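Local coordinates for putative NADPH:quinone oxidoreductase (PDB 3IUP), which binds NADPH and probably uses it to reduce quinones, as a putative oxidoreductase with an alcohol dehydrogenase GroES-like domain, at residues 187-190 with 191-195; 181-184 with 185-188. All coordinates share one frame; numbering follows the deposited sequence.

Interaction 1 (187-190 with 191-195); sequences MLNQ and ICLKD
The C-terminal half of helix 183-195, the helix of the beta-alpha-beta unit between strands 175-177 and 199-203 in the Rossmann-type NADPH-binding part, is knitted together here by contacts three and four residues apart, with L188 meeting C192 and N189 meeting L193. Four successive i to i+4 backbone bonds run from I191, C192, L193 and K194 to the carbonyls of M187, L188, N189 and Q190. The first two point almost straight down their acceptor carbonyls, whereas the K194 N bond to Q190 O, at 2.9 Å, tilts 29° from the carbonyl plane close to the helix end. On the sheet-facing side, one methyl of L188, CD1, lies 3.9 Å from C192 SG. The leucine branch reaches this position because CG is anti to the backbone N (chi1 176°), and both side chains settle against L199 of strand 199-203. The amide of N189 crosses the L193 side chain at a slant, its ND2 3.5 Å from L193 CD1. L193 CG meanwhile rests 3.4 Å from N189 O, so the leucine lines the carbonyl that its own N binds. The bent chain of Q190 (chi2 -51°) brings NE2 to 4.0 Å from the same CD1 methyl, beside the N189 amide, while that nitrogen hydrogen-bonds Q215 O. I191 CG1 sits 3.5 Å from M187 O, and the side chain itself packs on A160 of helix 155-169. In the last turn, D195, whose N bonds I191 O, forms a salt bridge with R329 through OD2. L188, I191 and C192 thus supply the apolar buried side; N189, also buried, and Q190 set their amides beside the L193 methyl; K194 and D195 bring charge to the helix end.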
loop_
_atom_site.group_PDB
_atom_site.type_symbol
_atom_site.label_atom_id
_atom_site.label_comp_id
_atom_site.label_asym_id
_atom_site.label_seq_id
_atom_site.Cartn_x
_atom_site.Cartn_y
_atom_site.Cartn_z
HETATM N N MSE A 187 5.795 -1.316 -25.036
HETATM C CA MSE A 187 4.484 -1.783 -25.440
HETATM C C MSE A 187 3.426 -0.931 -24.840
HETATM O O MSE A 187 2.484 -0.585 -25.517
HETATM C CB MSE A 187 4.225 -3.260 -25.036
HETATM C CG MSE A 187 5.163 -4.186 -25.577
HETATM SE SE MSE A 187 4.685 -5.930 -24.824
HETATM C CE MSE A 187 6.132 -6.887 -25.715
ATOM N N LEU A 188 3.551 -0.617 -23.548
ATOM C CA LEU A 188 2.531 0.176 -22.882
ATOM C C LEU A 188 2.372 1.538 -23.537
ATOM O O LEU A 188 1.270 2.024 -23.780
ATOM C CB LEU A 188 2.843 0.297 -21.392
ATOM C CG LEU A 188 1.848 1.215 -20.672
ATOM C CD1 LEU A 188 0.414 0.568 -20.652
ATOM C CD2 LEU A 188 2.408 1.490 -19.243
ATOM N N ASN A 189 3.496 2.147 -23.885
ATOM C CA ASN A 189 3.439 3.431 -24.562
ATOM C C ASN A 189 2.707 3.306 -25.910
ATOM O O ASN A 189 1.898 4.141 -26.243
ATOM C CB ASN A 189 4.833 3.983 -24.761
ATOM C CG ASN A 189 4.814 5.314 -25.465
ATOM O OD1 ASN A 189 4.252 6.279 -24.953
ATOM N ND2 ASN A 189 5.448 5.374 -26.632
ATOM N N GLN A 190 2.950 2.239 -26.672
ATOM C CA GLN A 190 2.208 2.048 -27.928
ATOM C C GLN A 190 0.684 1.843 -27.727
ATOM O O GLN A 190 -0.131 2.326 -28.510
ATOM C CB GLN A 190 2.803 0.914 -28.770
ATOM C CG GLN A 190 4.249 1.183 -29.320
ATOM C CD GLN A 190 4.341 2.531 -30.030
ATOM O OE1 GLN A 190 3.502 2.829 -30.868
ATOM N NE2 GLN A 190 5.295 3.365 -29.647
ATOM N N ILE A 191 0.325 1.086 -26.698
ATOM C CA ILE A 191 -1.091 0.889 -26.352
ATOM C C ILE A 191 -1.738 2.233 -26.078
ATOM O O ILE A 191 -2.798 2.557 -26.590
ATOM C CB ILE A 191 -1.245 -0.031 -25.098
ATOM C CG1 ILE A 191 -0.873 -1.458 -25.407
ATOM C CG2 ILE A 191 -2.665 0.025 -24.538
ATOM C CD1 ILE A 191 -0.616 -2.268 -24.122
ATOM N N CYS A 192 -1.104 3.027 -25.223
ATOM C CA CYS A 192 -1.680 4.285 -24.839
ATOM C C CYS A 192 -1.768 5.285 -26.000
ATOM O O CYS A 192 -2.739 6.039 -26.098
ATOM C CB CYS A 192 -0.904 4.864 -23.667
ATOM S SG CYS A 192 -1.076 3.910 -22.122
ATOM N N LEU A 193 -0.771 5.270 -26.890
ATOM C CA LEU A 193 -0.806 6.096 -28.097
ATOM C C LEU A 193 -1.970 5.666 -28.989
ATOM O O LEU A 193 -2.738 6.494 -29.435
ATOM C CB LEU A 193 0.524 6.066 -28.856
ATOM C CG LEU A 193 1.634 6.899 -28.201
ATOM C CD1 LEU A 193 3.017 6.546 -28.819
ATOM C CD2 LEU A 193 1.353 8.390 -28.275
ATOM N N LYS A 194 -2.123 4.375 -29.194
ATOM C CA LYS A 194 -3.171 3.903 -30.097
ATOM C C LYS A 194 -4.550 4.105 -29.492
ATOM O O LYS A 194 -5.506 4.456 -30.221
ATOM C CB LYS A 194 -2.966 2.440 -30.413
ATOM C CG LYS A 194 -4.039 1.798 -31.302
ATOM C CD LYS A 194 -3.538 0.409 -31.748
ATOM C CE LYS A 194 -4.539 -0.306 -32.649
ATOM N NZ LYS A 194 -4.499 0.248 -34.033
ATOM N N ASP A 195 -4.664 3.877 -28.185
ATOM C CA ASP A 195 -5.954 3.967 -27.517
ATOM C C ASP A 195 -6.285 5.356 -26.975
ATOM O O ASP A 195 -7.383 5.567 -26.477
ATOM C CB ASP A 195 -6.038 2.934 -26.396
ATOM C CG ASP A 195 -5.886 1.497 -26.885
ATOM O OD1 ASP A 195 -5.601 1.263 -28.093
ATOM O OD2 ASP A 195 -6.012 0.567 -26.054
#

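Interaction 2 (181-184 with 185-188); sequences ASNL and GQML. With NDP (NADPH dihydro-nicotinamide-adenine-dinucleotide phosphate), chain C.
The phosphate-binding turn of the NADPH pocket, at the N-terminus of helix 183-195, is capped by S182, whose OG accepts a hydrogen bond from G185 N at 2.9 Å. With chi1 at 69° the hydroxyl lies between the backbone N and the carbonyl carbon, which brings it to the G185 amide; OG also has a weak bond to A179 O. The next residues turn their amides to the pyrophosphate. N183 N donates to NDP O1A at 2.9 Å and L184 N to NDP O1N at 2.8 Å, both nearly straight, so each phosphate takes one backbone N-H from the opening turn. The helix end would be expected to add favourable electrostatics to this anion site. S182 CB lies 3.2 Å from NDP O5B, and L184 CD1 reaches the nicotinamide end, 3.6 Å from NDP C6N. Farther from the cofactor, the side chain of Q186, extended beyond CG, turns back over the start of the helix. Its NE2 donates to A181 O at 2.9 Å, with that oxygen close to the glutamine's amide plane but the donor 44° above the carbonyl plane. A water accepts from Q186 NE2 and donates to N183 OD1, at 2.8 Å, bridging the two amide side chains; Q215 holds Q186 OE1, and H341 O receives N183 ND2. These grips fix the rotation of both amides. Backbone bonds from Q186 N to S182 O and from L188 N to L184 O carry the helix onward. Around this turn, L184 packs on N156 and T159 of helix 155-169 and on H177 of strand 175-177, Q186 touches L211 of helix 206-214, and A181 lies against Q208 of that same helix.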
loop_
_atom_site.group_PDB
_atom_site.type_symbol
_atom_site.label_atom_id
_atom_site.label_comp_id
_atom_site.label_asym_id
_atom_site.label_seq_id
_atom_site.Cartn_x
_atom_site.Cartn_y
_atom_site.Cartn_z
ATOM N N ALA A 181 11.454 2.365 -20.394
ATOM C CA ALA A 181 12.188 1.935 -21.613
ATOM C C ALA A 181 12.375 0.432 -21.651
ATOM O O ALA A 181 12.992 -0.109 -22.588
ATOM C CB ALA A 181 13.541 2.664 -21.711
ATOM N N SER A 182 11.817 -0.251 -20.653
ATOM C CA SER A 182 11.737 -1.716 -20.714
ATOM C C SER A 182 10.969 -2.163 -21.946
ATOM O O SER A 182 10.197 -1.401 -22.537
ATOM C CB SER A 182 11.060 -2.275 -19.442
ATOM O OG SER A 182 9.697 -1.921 -19.451
ATOM N N ASN A 183 11.175 -3.410 -22.366
ATOM C CA ASN A 183 10.308 -3.959 -23.382
ATOM C C ASN A 183 8.817 -3.738 -23.089
ATOM O O ASN A 183 8.052 -3.284 -23.952
ATOM C CB ASN A 183 10.579 -5.452 -23.635
ATOM C CG ASN A 183 11.785 -5.715 -24.540
ATOM O OD1 ASN A 183 12.664 -4.894 -24.674
ATOM N ND2 ASN A 183 11.809 -6.890 -25.170
ATOM N N LEU A 184 8.400 -4.047 -21.872
ATOM C CA LEU A 184 6.992 -3.876 -21.505
ATOM C C LEU A 184 6.545 -2.408 -21.602
ATOM O O LEU A 184 5.474 -2.094 -22.108
ATOM C CB LEU A 184 6.765 -4.411 -20.065
ATOM C CG LEU A 184 5.316 -4.516 -19.580
ATOM C CD1 LEU A 184 5.256 -5.386 -18.351
ATOM C CD2 LEU A 184 4.745 -3.132 -19.287
ATOM N N GLY A 185 7.407 -1.522 -21.147
ATOM C CA GLY A 185 7.150 -0.095 -21.221
ATOM C C GLY A 185 6.977 0.422 -22.615
ATOM O O GLY A 185 6.122 1.300 -22.883
ATOM N N GLN A 186 7.785 -0.082 -23.531
ATOM C CA GLN A 186 7.644 0.304 -24.912
ATOM C C GLN A 186 6.274 -0.135 -25.457
ATOM O O GLN A 186 5.666 0.608 -26.192
ATOM C CB GLN A 186 8.796 -0.229 -25.766
ATOM C CG GLN A 186 10.116 0.370 -25.386
ATOM C CD GLN A 186 11.304 -0.247 -26.091
ATOM O OE1 GLN A 186 11.309 -0.300 -27.298
ATOM N NE2 GLN A 186 12.340 -0.698 -25.328
HETATM N N MSE A 187 5.795 -1.316 -25.036
HETATM C CA MSE A 187 4.484 -1.783 -25.440
HETATM C C MSE A 187 3.426 -0.931 -24.840
HETATM O O MSE A 187 2.484 -0.585 -25.517
HETATM C CB MSE A 187 4.225 -3.260 -25.036
HETATM C CG MSE A 187 5.163 -4.186 -25.577
HETATM SE SE MSE A 187 4.685 -5.930 -24.824
HETATM C CE MSE A 187 6.132 -6.887 -25.715
ATOM N N LEU A 188 3.551 -0.617 -23.548
ATOM C CA LEU A 188 2.531 0.176 -22.882
ATOM C C LEU A 188 2.372 1.538 -23.537
ATOM O O LEU A 188 1.270 2.024 -23.780
ATOM C CB LEU A 188 2.843 0.297 -21.392
ATOM C CG LEU A 188 1.848 1.215 -20.672
ATOM C CD1 LEU A 188 0.414 0.568 -20.652
ATOM C CD2 LEU A 188 2.408 1.490 -19.243
HETATM P PA NDP C . 13.417 -5.387 -19.820
HETATM O O1A NDP C . 13.019 -5.254 -21.206
HETATM O O2A NDP C . 14.539 -6.288 -19.474
HETATM O O5B NDP C . 13.790 -3.844 -19.349
HETATM C C5B NDP C . 14.132 -3.664 -17.971
HETATM C C4B NDP C . 14.237 -2.195 -17.697
HETATM O O4B NDP C . 14.532 -2.089 -16.334
HETATM C C3B NDP C . 15.358 -1.508 -18.493
HETATM O O3B NDP C . 14.979 -0.303 -19.125
HETATM C C2B NDP C . 16.406 -1.171 -17.410
HETATM O O2B NDP C . 17.106 0.053 -17.632
HETATM C C1B NDP C . 15.521 -1.064 -16.176
HETATM N N9A NDP C . 16.233 -1.339 -14.921
HETATM C C8A NDP C . 17.010 -2.453 -14.676
HETATM N N7A NDP C . 17.432 -2.411 -13.400
HETATM C C5A NDP C . 16.921 -1.275 -12.801
HETATM C C6A NDP C . 17.021 -0.706 -11.516
HETATM N N6A NDP C . 17.798 -1.208 -10.540
HETATM N N1A NDP C . 16.354 0.472 -11.251
HETATM C C2A NDP C . 15.631 1.112 -12.209
HETATM N N3A NDP C . 15.533 0.552 -13.462
HETATM C C4A NDP C . 16.162 -0.611 -13.756
HETATM O O3 NDP C . 12.235 -5.830 -18.810
HETATM P PN NDP C . 10.808 -6.323 -19.205
HETATM O O1N NDP C . 10.094 -5.426 -20.080
HETATM O O2N NDP C . 10.811 -7.769 -19.613
HETATM O O5D NDP C . 10.093 -6.261 -17.742
HETATM C C5D NDP C . 9.774 -4.981 -17.175
HETATM C C4D NDP C . 9.371 -5.155 -15.714
HETATM O O4D NDP C . 8.026 -5.678 -15.714
HETATM C C3D NDP C . 10.246 -6.110 -14.876
HETATM O O3D NDP C . 10.415 -5.630 -13.558
HETATM C C2D NDP C . 9.386 -7.363 -14.843
HETATM O O2D NDP C . 9.643 -8.257 -13.771
HETATM C C1D NDP C . 8.005 -6.712 -14.731
HETATM N N1N NDP C . 6.887 -7.644 -15.001
HETATM C C2N NDP C . 6.094 -7.947 -13.944
HETATM C C3N NDP C . 5.039 -8.812 -14.069
HETATM C C7N NDP C . 4.083 -9.031 -12.912
HETATM O O7N NDP C . 3.119 -10.019 -13.090
HETATM N N7N NDP C . 4.132 -8.366 -11.750
HETATM C C4N NDP C . 4.580 -9.212 -15.417
HETATM C C5N NDP C . 5.516 -8.809 -16.529
HETATM C C6N NDP C . 6.636 -8.027 -16.273
HETATM P P2B NDP C . 18.745 0.127 -17.523
HETATM O O1X NDP C . 19.285 -0.016 -18.953
HETATM O O2X NDP C . 19.325 -0.952 -16.614
HETATM O O3X NDP C . 19.004 1.528 -16.946
HETATM O O HOH W 1 13.980 -3.219 -26.544
#

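Overall arrangement
Both interactions lie on helix 183-195 of the beta-alpha-beta unit formed with strands 175-177 and 199-203, and they share M187 and L188, their centres about 9 Å apart. Interaction 2 is the more buried, with seven of its eight residues buried, and its centre lies about 10 Å from that of the chain; its polar groups serve the cofactor and the helix start: the first amides, not yet engaged in helical bonding, face phosphate. Interaction 1, about 17 Å from that centre, has a regular backbone ladder and mainly packs the helix on the sheet and helix 155-169, with its last residues turning outward. Q215 ties both together, accepting from Q190 and donating to Q186.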